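Local coordinates for glutathione S-transferase (Sulfitobacter, PDB 4GF0), which binds glutathione and probably transfers it to electrophilic substrates, as glutathione S-transferases do, at residues A56-L59 / E60-I64; Q94-S97 / A98-Y101; A131-P134 / E135-A139. One frame throughout, in Å; residues are numbered along the deposited sequence.

Interaction 1 of 3, residues A56-L59 / E60-I64; sequences ALRL and EDDTI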
ATOM      1  N   ALA A  56      -1.313 -10.024  -9.611  1.00 11.97           N
ATOM      2  CA  ALA A  56      -1.660  -9.148 -10.721  1.00 11.98           C
ATOM      3  C   ALA A  56      -3.032  -9.611 -11.166  1.00 12.47           C
ATOM      4  O   ALA A  56      -3.372 -10.793 -11.042  1.00 11.86           O
ATOM      5  CB  ALA A  56      -0.641  -9.266 -11.864  1.00 12.60           C
ATOM      6  N   LEU A  57      -3.826  -8.685 -11.683  1.00 10.81           N
ATOM      7  CA  LEU A  57      -5.175  -9.021 -12.116  1.00 11.37           C
ATOM      8  C   LEU A  57      -5.360  -8.583 -13.552  1.00 12.07           C
ATOM      9  O   LEU A  57      -5.099  -7.427 -13.891  1.00 16.67           O
ATOM     10  CB  LEU A  57      -6.196  -8.303 -11.226  1.00 13.62           C
ATOM     11  CG  LEU A  57      -7.666  -8.695 -11.398  1.00 14.04           C
ATOM     12  CD1 LEU A  57      -7.909 -10.107 -10.823  1.00 12.48           C
ATOM     13  CD2 LEU A  57      -8.552  -7.651 -10.713  1.00 14.07           C
ATOM     14  N   ARG A  58      -5.812  -9.499 -14.405  1.00 14.03           N
ATOM     15  CA  ARG A  58      -6.109  -9.132 -15.772  1.00 12.82           C
ATOM     16  C   ARG A  58      -7.604  -8.905 -15.908  1.00 15.13           C
ATOM     17  O   ARG A  58      -8.415  -9.785 -15.584  1.00 16.64           O
ATOM     18  CB  ARG A  58      -5.665 -10.225 -16.751  1.00 14.30           C
ATOM     19  CG  ARG A  58      -5.994  -9.885 -18.199  1.00 16.78           C
ATOM     20  CD  ARG A  58      -5.705 -11.048 -19.143  1.00 28.48           C
ATOM     21  NE  ARG A  58      -4.310 -11.463 -19.047  1.00 36.75           N
ATOM     22  CZ  ARG A  58      -3.298 -10.824 -19.629  1.00 47.31           C
ATOM     23  NH1 ARG A  58      -3.526  -9.736 -20.357  1.00 51.58           N
ATOM     24  NH2 ARG A  58      -2.057 -11.273 -19.480  1.00 39.84           N
ATOM     25  N   LEU A  59      -7.968  -7.728 -16.398  1.00 12.59           N
ATOM     26  CA  LEU A  59      -9.381  -7.370 -16.524  1.00 12.44           C
ATOM     27  C   LEU A  59      -9.955  -7.919 -17.816  1.00 16.30           C
ATOM     28  O   LEU A  59      -9.227  -8.481 -18.639  1.00 17.09           O
ATOM     29  CB  LEU A  59      -9.549  -5.851 -16.474  1.00 12.09           C
ATOM     30  CG  LEU A  59      -8.976  -5.181 -15.227  1.00 11.85           C
ATOM     31  CD1 LEU A  59      -9.351  -3.694 -15.227  1.00 14.21           C
ATOM     32  CD2 LEU A  59      -9.442  -5.874 -13.942  1.00 12.49           C
ATOM     33  N   GLU A  60     -11.263  -7.751 -17.996  1.00 13.50           N
ATOM     34  CA  GLU A  60     -11.946  -8.279 -19.168  1.00 15.74           C
ATOM     35  C   GLU A  60     -11.425  -7.669 -20.462  1.00 23.34           C
ATOM     36  O   GLU A  60     -11.510  -8.296 -21.522  1.00 24.14           O
ATOM     37  CB  GLU A  60     -13.463  -8.075 -19.050  1.00 14.41           C
ATOM     38  CG  GLU A  60     -14.107  -8.820 -17.881  1.00 16.00           C
ATOM     39  CD  GLU A  60     -15.498  -8.286 -17.559  1.00 25.88           C
ATOM     40  OE1 GLU A  60     -15.698  -7.059 -17.701  1.00 25.23           O
ATOM     41  OE2 GLU A  60     -16.390  -9.086 -17.174  1.00 21.52           O
ATOM     42  N   ASP A  61     -10.875  -6.459 -20.380  1.00 19.26           N
ATOM     43  CA  ASP A  61     -10.331  -5.800 -21.578  1.00 18.73           C
ATOM     44  C   ASP A  61      -8.815  -5.936 -21.695  1.00 23.34           C
ATOM     45  O   ASP A  61      -8.193  -5.211 -22.475  1.00 22.72           O
ATOM     46  CB  ASP A  61     -10.721  -4.315 -21.627  1.00 20.45           C
ATOM     47  CG  ASP A  61     -10.029  -3.483 -20.552  1.00 20.99           C
ATOM     48  OD1 ASP A  61      -9.313  -4.038 -19.681  1.00 20.53           O
ATOM     49  OD2 ASP A  61     -10.228  -2.247 -20.557  1.00 24.86           O
ATOM     50  N   ASP A  62      -8.248  -6.850 -20.903  1.00 17.34           N
ATOM     51  CA  ASP A  62      -6.818  -7.210 -20.912  1.00 20.35           C
ATOM     52  C   ASP A  62      -5.901  -6.246 -20.162  1.00 18.72           C
ATOM     53  O   ASP A  62      -4.687  -6.451 -20.114  1.00 18.01           O
ATOM     54  CB  ASP A  62      -6.295  -7.463 -22.330  1.00 23.54           C
ATOM     55  CG  ASP A  62      -7.123  -8.492 -23.075  1.00 40.83           C
ATOM     56  OD1 ASP A  62      -7.643  -9.420 -22.422  1.00 46.72           O
ATOM     57  OD2 ASP A  62      -7.257  -8.370 -24.309  1.00 43.74           O
ATOM     58  N   THR A  63      -6.473  -5.209 -19.561  1.00 17.41           N
ATOM     59  CA  THR A  63      -5.702  -4.330 -18.682  1.00 14.93           C
ATOM     60  C   THR A  63      -5.160  -5.140 -17.509  1.00 13.32           C
ATOM     61  O   THR A  63      -5.886  -5.952 -16.934  1.00 16.40           O
ATOM     62  CB  THR A  63      -6.602  -3.229 -18.098  1.00 16.21           C
ATOM     63  OG1 THR A  63      -7.059  -2.393 -19.158  1.00 20.20           O
ATOM     64  CG2 THR A  63      -5.843  -2.388 -17.066  1.00 18.05           C
ATOM     65  N   ILE A  64      -3.894  -4.922 -17.146  1.00 13.31           N
ATOM     66  CA  ILE A  64      -3.318  -5.559 -15.959  1.00 12.74           C
ATOM     67  C   ILE A  64      -3.274  -4.554 -14.815  1.00 14.30           C
ATOM     68  O   ILE A  64      -2.758  -3.442 -14.980  1.00 16.04           O
ATOM     69  CB  ILE A  64      -1.865  -6.056 -16.209  1.00 13.40           C
ATOM     70  CG1 ILE A  64      -1.796  -6.989 -17.426  1.00 20.21           C
ATOM     71  CG2 ILE A  64      -1.294  -6.724 -14.948  1.00 15.23           C
ATOM     72  CD1 ILE A  64      -2.459  -8.343 -17.219  1.00 24.03           C
TER

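Interaction 2 of 3, residues Q94-S97 / A98-Y101; sequences QMRS and AMYY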
ATOM      1  N   GLN A  94     -11.035   3.886   8.025  1.00 13.36           N
ATOM      2  CA  GLN A  94     -10.437   3.004   9.014  1.00 11.33           C
ATOM      3  C   GLN A  94     -10.081   1.670   8.367  1.00 14.42           C
ATOM      4  O   GLN A  94      -9.074   1.064   8.711  1.00 13.99           O
ATOM      5  CB  GLN A  94     -11.381   2.831  10.205  1.00 13.22           C
ATOM      6  CG  GLN A  94     -11.580   4.115  10.993  1.00 19.05           C
ATOM      7  CD  GLN A  94     -12.710   4.020  11.989  1.00 24.71           C
ATOM      8  OE1 GLN A  94     -13.757   3.428  11.704  1.00 24.08           O
ATOM      9  NE2 GLN A  94     -12.517   4.619  13.166  1.00 25.25           N
ATOM     10  N   MET A  95     -10.927   1.227   7.436  1.00 11.17           N
ATOM     11  CA  MET A  95     -10.666   0.031   6.644  1.00 11.06           C
ATOM     12  C   MET A  95      -9.386   0.241   5.842  1.00 12.60           C
ATOM     13  O   MET A  95      -8.498  -0.603   5.847  1.00 10.25           O
ATOM     14  CB  MET A  95     -11.834  -0.231   5.690  1.00  9.98           C
ATOM     15  CG  MET A  95     -11.638  -1.407   4.736  1.00 11.55           C
ATOM     16  SD  MET A  95     -12.799  -1.332   3.366  1.00 13.02           S
ATOM     17  CE  MET A  95     -12.042  -0.040   2.363  1.00 11.96           C
ATOM     18  N   ARG A  96      -9.273   1.383   5.174  1.00 12.18           N
ATOM     19  CA  ARG A  96      -8.094   1.632   4.337  1.00  9.29           C
ATOM     20  C   ARG A  96      -6.834   1.887   5.148  1.00 12.08           C
ATOM     21  O   ARG A  96      -5.733   1.593   4.687  1.00 11.74           O
ATOM     22  CB  ARG A  96      -8.341   2.755   3.318  1.00 10.69           C
ATOM     23  CG  ARG A  96      -9.287   2.315   2.202  1.00 10.52           C
ATOM     24  CD  ARG A  96      -9.280   3.271   1.024  1.00 10.55           C
ATOM     25  NE  ARG A  96     -10.334   2.867   0.094  1.00 10.86           N
ATOM     26  CZ  ARG A  96     -11.561   3.380   0.087  1.00 13.84           C
ATOM     27  NH1 ARG A  96     -11.885   4.354   0.933  1.00 14.25           N
ATOM     28  NH2 ARG A  96     -12.465   2.915  -0.772  1.00 12.93           N
ATOM     29  N   SER A  97      -6.989   2.420   6.356  1.00 12.45           N
ATOM     30  CA  SER A  97      -5.838   2.622   7.224  1.00 11.21           C
ATOM     31  C   SER A  97      -5.233   1.271   7.533  1.00 11.75           C
ATOM     32  O   SER A  97      -4.016   1.111   7.519  1.00 13.87           O
ATOM     33  CB  SER A  97      -6.250   3.299   8.528  1.00 14.33           C
ATOM     34  OG  SER A  97      -5.142   3.370   9.413  1.00 22.39           O
ATOM     35  N   ALA A  98      -6.090   0.292   7.810  1.00 12.84           N
ATOM     36  CA  ALA A  98      -5.608  -1.054   8.096  1.00 15.16           C
ATOM     37  C   ALA A  98      -4.883  -1.603   6.875  1.00 13.30           C
ATOM     38  O   ALA A  98      -3.816  -2.206   6.996  1.00 13.13           O
ATOM     39  CB  ALA A  98      -6.767  -1.968   8.477  1.00 14.97           C
ATOM     40  N   MET A  99      -5.457  -1.381   5.698  1.00  9.89           N
ATOM     41  CA  MET A  99      -4.867  -1.896   4.460  1.00 11.48           C
ATOM     42  C   MET A  99      -3.507  -1.267   4.161  1.00 12.88           C
ATOM     43  O   MET A  99      -2.557  -1.967   3.830  1.00 12.55           O
ATOM     44  CB  MET A  99      -5.833  -1.733   3.281  1.00 13.94           C
ATOM     45  CG  MET A  99      -7.134  -2.510   3.477  1.00  8.85           C
ATOM     46  SD  MET A  99      -8.475  -1.910   2.415  1.00 13.43           S
ATOM     47  CE  MET A  99      -7.853  -2.360   0.805  1.00 15.19           C
ATOM     48  N   TYR A 100      -3.402   0.047   4.289  1.00  9.96           N
ATOM     49  CA  TYR A 100      -2.117   0.693   4.044  1.00 12.94           C
ATOM     50  C   TYR A 100      -1.088   0.328   5.098  1.00 15.23           C
ATOM     51  O   TYR A 100       0.096   0.239   4.783  1.00 13.68           O
ATOM     52  CB  TYR A 100      -2.257   2.210   3.925  1.00 12.46           C
ATOM     53  CG  TYR A 100      -2.666   2.654   2.535  1.00 11.78           C
ATOM     54  CD1 TYR A 100      -1.713   2.894   1.556  1.00 11.52           C
ATOM     55  CD2 TYR A 100      -4.002   2.833   2.207  1.00 11.48           C
ATOM     56  CE1 TYR A 100      -2.076   3.301   0.281  1.00  9.96           C
ATOM     57  CE2 TYR A 100      -4.381   3.234   0.930  1.00 13.24           C
ATOM     58  CZ  TYR A 100      -3.410   3.472  -0.021  1.00 14.43           C
ATOM     59  OH  TYR A 100      -3.773   3.886  -1.273  1.00 12.12           O
ATOM     60  N   TYR A 101      -1.526   0.126   6.340  1.00 10.45           N
ATOM     61  CA  TYR A 101      -0.608  -0.339   7.385  1.00 13.14           C
ATOM     62  C   TYR A 101      -0.015  -1.693   7.000  1.00 12.82           C
ATOM     63  O   TYR A 101       1.185  -1.937   7.145  1.00 14.17           O
ATOM     64  CB  TYR A 101      -1.306  -0.455   8.746  1.00 11.82           C
ATOM     65  CG  TYR A 101      -0.387  -1.005   9.809  1.00 16.61           C
ATOM     66  CD1 TYR A 101       0.540  -0.188  10.433  1.00 18.23           C
ATOM     67  CD2 TYR A 101      -0.431  -2.344  10.167  1.00 20.85           C
ATOM     68  CE1 TYR A 101       1.392  -0.679  11.394  1.00 19.38           C
ATOM     69  CE2 TYR A 101       0.424  -2.849  11.143  1.00 18.99           C
ATOM     70  CZ  TYR A 101       1.327  -2.007  11.749  1.00 20.10           C
ATOM     71  OH  TYR A 101       2.185  -2.490  12.708  1.00 21.67           O
TER

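Interaction 3 of 3, residues A131-P134 / E135-A139; sequences AQVP and ETMAA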
ATOM      1  N   ALA A 131      16.919 -12.252  11.340  1.00 25.24           N
ATOM      2  CA  ALA A 131      16.835 -12.512  12.778  1.00 26.46           C
ATOM      3  C   ALA A 131      15.848 -11.594  13.504  1.00 30.80           C
ATOM      4  O   ALA A 131      15.354 -11.937  14.581  1.00 30.23           O
ATOM      5  CB  ALA A 131      18.219 -12.428  13.417  1.00 31.36           C
ATOM      6  N   GLN A 132      15.558 -10.433  12.918  1.00 24.70           N
ATOM      7  CA  GLN A 132      14.692  -9.455  13.568  1.00 28.98           C
ATOM      8  C   GLN A 132      13.212  -9.695  13.292  1.00 23.12           C
ATOM      9  O   GLN A 132      12.363  -9.115  13.967  1.00 26.17           O
ATOM     10  CB  GLN A 132      15.041  -8.027  13.136  1.00 30.34           C
ATOM     11  CG  GLN A 132      16.511  -7.675  13.219  1.00 30.99           C
ATOM     12  CD  GLN A 132      17.145  -8.087  14.531  1.00 33.30           C
ATOM     13  OE1 GLN A 132      16.560  -7.923  15.605  1.00 35.27           O
ATOM     14  NE2 GLN A 132      18.355  -8.631  14.449  1.00 32.26           N
ATOM     15  N   VAL A 133      12.909 -10.540  12.312  1.00 22.63           N
ATOM     16  CA  VAL A 133      11.521 -10.752  11.875  1.00 21.46           C
ATOM     17  C   VAL A 133      10.546 -11.218  12.974  1.00 26.30           C
ATOM     18  O   VAL A 133       9.406 -10.747  13.020  1.00 23.49           O
ATOM     19  CB  VAL A 133      11.439 -11.673  10.622  1.00 26.25           C
ATOM     20  CG1 VAL A 133       9.986 -11.969  10.238  1.00 24.20           C
ATOM     21  CG2 VAL A 133      12.144 -11.018   9.443  1.00 21.53           C
ATOM     22  N   PRO A 134      10.972 -12.145  13.857  1.00 24.01           N
ATOM     23  CA  PRO A 134      10.027 -12.499  14.924  1.00 29.68           C
ATOM     24  C   PRO A 134       9.693 -11.298  15.799  1.00 23.78           C
ATOM     25  O   PRO A 134       8.559 -11.164  16.265  1.00 28.60           O
ATOM     26  CB  PRO A 134      10.788 -13.553  15.727  1.00 30.13           C
ATOM     27  CG  PRO A 134      11.677 -14.196  14.723  1.00 27.37           C
ATOM     28  CD  PRO A 134      12.123 -13.069  13.828  1.00 25.68           C
ATOM     29  N   GLU A 135      10.656 -10.408  15.995  1.00 26.20           N
ATOM     30  CA  GLU A 135      10.407  -9.225  16.808  1.00 25.01           C
ATOM     31  C   GLU A 135       9.615  -8.133  16.085  1.00 23.94           C
ATOM     32  O   GLU A 135       8.719  -7.532  16.678  1.00 22.77           O
ATOM     33  CB  GLU A 135      11.710  -8.683  17.393  1.00 26.97           C
ATOM     34  CG  GLU A 135      12.316  -9.648  18.405  1.00 40.87           C
ATOM     35  CD  GLU A 135      13.663  -9.197  18.909  1.00 55.40           C
ATOM     36  OE1 GLU A 135      13.844  -7.977  19.114  1.00 59.18           O
ATOM     37  OE2 GLU A 135      14.544 -10.065  19.100  1.00 65.98           O
ATOM     38  N   THR A 136       9.921  -7.881  14.813  1.00 22.25           N
ATOM     39  CA  THR A 136       9.184  -6.864  14.065  1.00 22.77           C
ATOM     40  C   THR A 136       7.740  -7.296  13.799  1.00 24.38           C
ATOM     41  O   THR A 136       6.825  -6.475  13.848  1.00 20.70           O
ATOM     42  CB  THR A 136       9.867  -6.482  12.733  1.00 21.65           C
ATOM     43  OG1 THR A 136       9.966  -7.638  11.892  1.00 22.90           O
ATOM     44  CG2 THR A 136      11.249  -5.913  12.989  1.00 20.81           C
ATOM     45  N   MET A 137       7.535  -8.577  13.511  1.00 22.92           N
ATOM     46  CA  MET A 137       6.181  -9.084  13.280  1.00 18.95           C
ATOM     47  C   MET A 137       5.360  -9.120  14.567  1.00 19.54           C
ATOM     48  O   MET A 137       4.150  -8.900  14.540  1.00 19.78           O
ATOM     49  CB  MET A 137       6.204 -10.471  12.622  1.00 23.20           C
ATOM     50  CG  MET A 137       6.673 -10.457  11.169  1.00 20.11           C
ATOM     51  SD  MET A 137       5.605  -9.537  10.029  1.00 22.00           S
ATOM     52  CE  MET A 137       4.227 -10.662   9.871  1.00 22.29           C
ATOM     53  N   ALA A 138       6.016  -9.385  15.694  1.00 20.85           N
ATOM     54  CA  ALA A 138       5.318  -9.373  16.973  1.00 22.11           C
ATOM     55  C   ALA A 138       4.861  -7.951  17.284  1.00 21.03           C
ATOM     56  O   ALA A 138       3.750  -7.736  17.787  1.00 24.20           O
ATOM     57  CB  ALA A 138       6.213  -9.889  18.084  1.00 23.89           C
ATOM     58  N   ALA A 139       5.712  -6.977  16.971  1.00 21.72           N
ATOM     59  CA  ALA A 139       5.374  -5.579  17.215  1.00 20.44           C
ATOM     60  C   ALA A 139       4.211  -5.172  16.321  1.00 19.02           C
ATOM     61  O   ALA A 139       3.318  -4.427  16.742  1.00 18.76           O
ATOM     62  CB  ALA A 139       6.594  -4.664  16.989  1.00 23.38           C
TER

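Interaction 1 of 3, residues A56-L59 / E60-I64
The hairpin joining strands 56-58 and 64-66 at the edge of the thioredoxin-like sheet brings R58 against I64 and L59 against T63. R58 and I64 form an antiparallel non-hydrogen-bonded pair with their side chains on one face. I64 CD1 sits 3.5 Å above the plane of the R58 guanidinium, over its centre, an aliphatic methyl resting on the flat cation. With CG of R58 anti to the backbone N (chi1 179°) and the chain bent at chi3 (-57°), the head folds back over the isoleucine, while NH2 bonds Y7 OH. With an alanine here, I64 CD1 would probably lose the flat group it packs on and Y7 OH this partner.

The chain reverses through a type I turn with a G1 bulge, a 3:5 hairpin: D62 N bonds L59 O at 3.0 Å, D62 takes the left-handed position, and L59 N meets T63 O at 2.8 Å, nearly straight at 170°. D61 suits the turn because its OD1 accepts T63 N at 3.1 Å, making an Asx turn, and T63 OG1 at 2.8 Å, both from the same face of the carboxylate. L59 and T63 run side by side, L59 CD1 lying 4.0 Å from T63 CB; T90 of the second subunit packs on this leucine.

Interaction 2 of 3, residues Q94-S97 / A98-Y101
A98 lies one turn beyond Q94 and M95 in helix 89-111, and its N donates to Q94 O at 3.2 Å. Its methyl, CB, rests 3.4 Å from M95 O; so small a side chain suits a place where helices 123-148 and 162-170 both come close, through I148 and A162.

M99 follows, its N bonded to M95 O at 3.1 Å. The two methionines lie side by side and point the same way, M99 SD being 4.0 Å from M95 CG and equally far from M95 CE. Unbranched and flexible chains suit such packing: the bend at chi3 of M95 brings its CE to M99 SD. The CE of M95 also reaches over the rim of one face of the R96 guanidinium, whose NE forms a salt bridge with D73.

Y100 N makes the shortest of the four backbone bonds, 2.8 Å to R96 O at 169°. R96 O also lies in the plane of the Y100 ring, 3.3 Å from CD2 at its edge. The setting of CG beside the backbone N (chi1 -83°) brings this edge back over the preceding turn. Y101 closes the set with its N on S97 O at 2.9 Å, and its CG, anti to the backbone N (chi1 177°), takes the ring away from that turn.

Around the helix, Y101 meets F143 of helix 123-148 and M99 touches Y165 of helix 162-170, a residue of the glutathione pocket, while across the dimer interface Y100 stacks on Y100 of the second subunit and S97 OG hydrogen-bonds T66 OG1 of that subunit's strand 64-66.

Interaction 3 of 3, residues A131-P134 / E135-A139
V133 and M137 lie side by side one turn apart in helix 123-148, pointing the same way, with V133 CG1 3.8 Å from M137 CG. The valine places CG1 anti to its own N (chi1 176°), which turns that branch along the helix toward the methionine. M137 in turn packs on M106, A109 and H110 of helix 89-111. An unbranched, pliable chain suits this buried seam between helices.

T136 holds OG1 between its backbone N and carbonyl carbon (chi1 60°), which turns the hydroxyl back toward the preceding turn. OG1 lies within weak bonding distance of both V133 O, at 3.4 Å, and Q132 O, at 3.5 Å, and its single proton can serve one of them well at most. T136 CG2 comes 3.5 Å from Q132 O. The same threonine packs on R118 of the second subunit, a residue of the glutathione pocket. The amide of Q132 turns the other way, its NE2 bonding D128 O, and its side chain packs on W119 of the second subunit.

The helix kinks at P134, a residue whose ring nitrogen carries no hydrogen for the turn before. P134 O still accepts A138 N at 3.2 Å, with the donor above the carbonyl plane. M137 N reaches V133 O at 2.9 Å.

Q132 O gathers T136 N at 2.9 Å and, weakly, E135 N, as can happen where a proline interrupts the regular pattern; the missing N-H leaves the preceding turn one bond short, while the turn that follows keeps its own.

Along the chain the three contacts come in series. Interaction 1 belongs to the N-terminal thioredoxin-like domain, at the hairpin of its mixed four-stranded sheet, whereas interactions 2 and 3 lie on the consecutive helices 89-111 and 123-148 of the all-helical part. The centres of interactions 1 and 2 are about 25 Å apart; those of 2 and 3 are about 21 Å apart, though their nearest atoms are about 5 Å apart. Interactions 1 and 3, about 36 Å apart between centres, occupy opposite sides of the chain's centre. All three touch the second subunit, so the dimer interface draws on both domains, consistent with the usual glutathione S-transferase dimer.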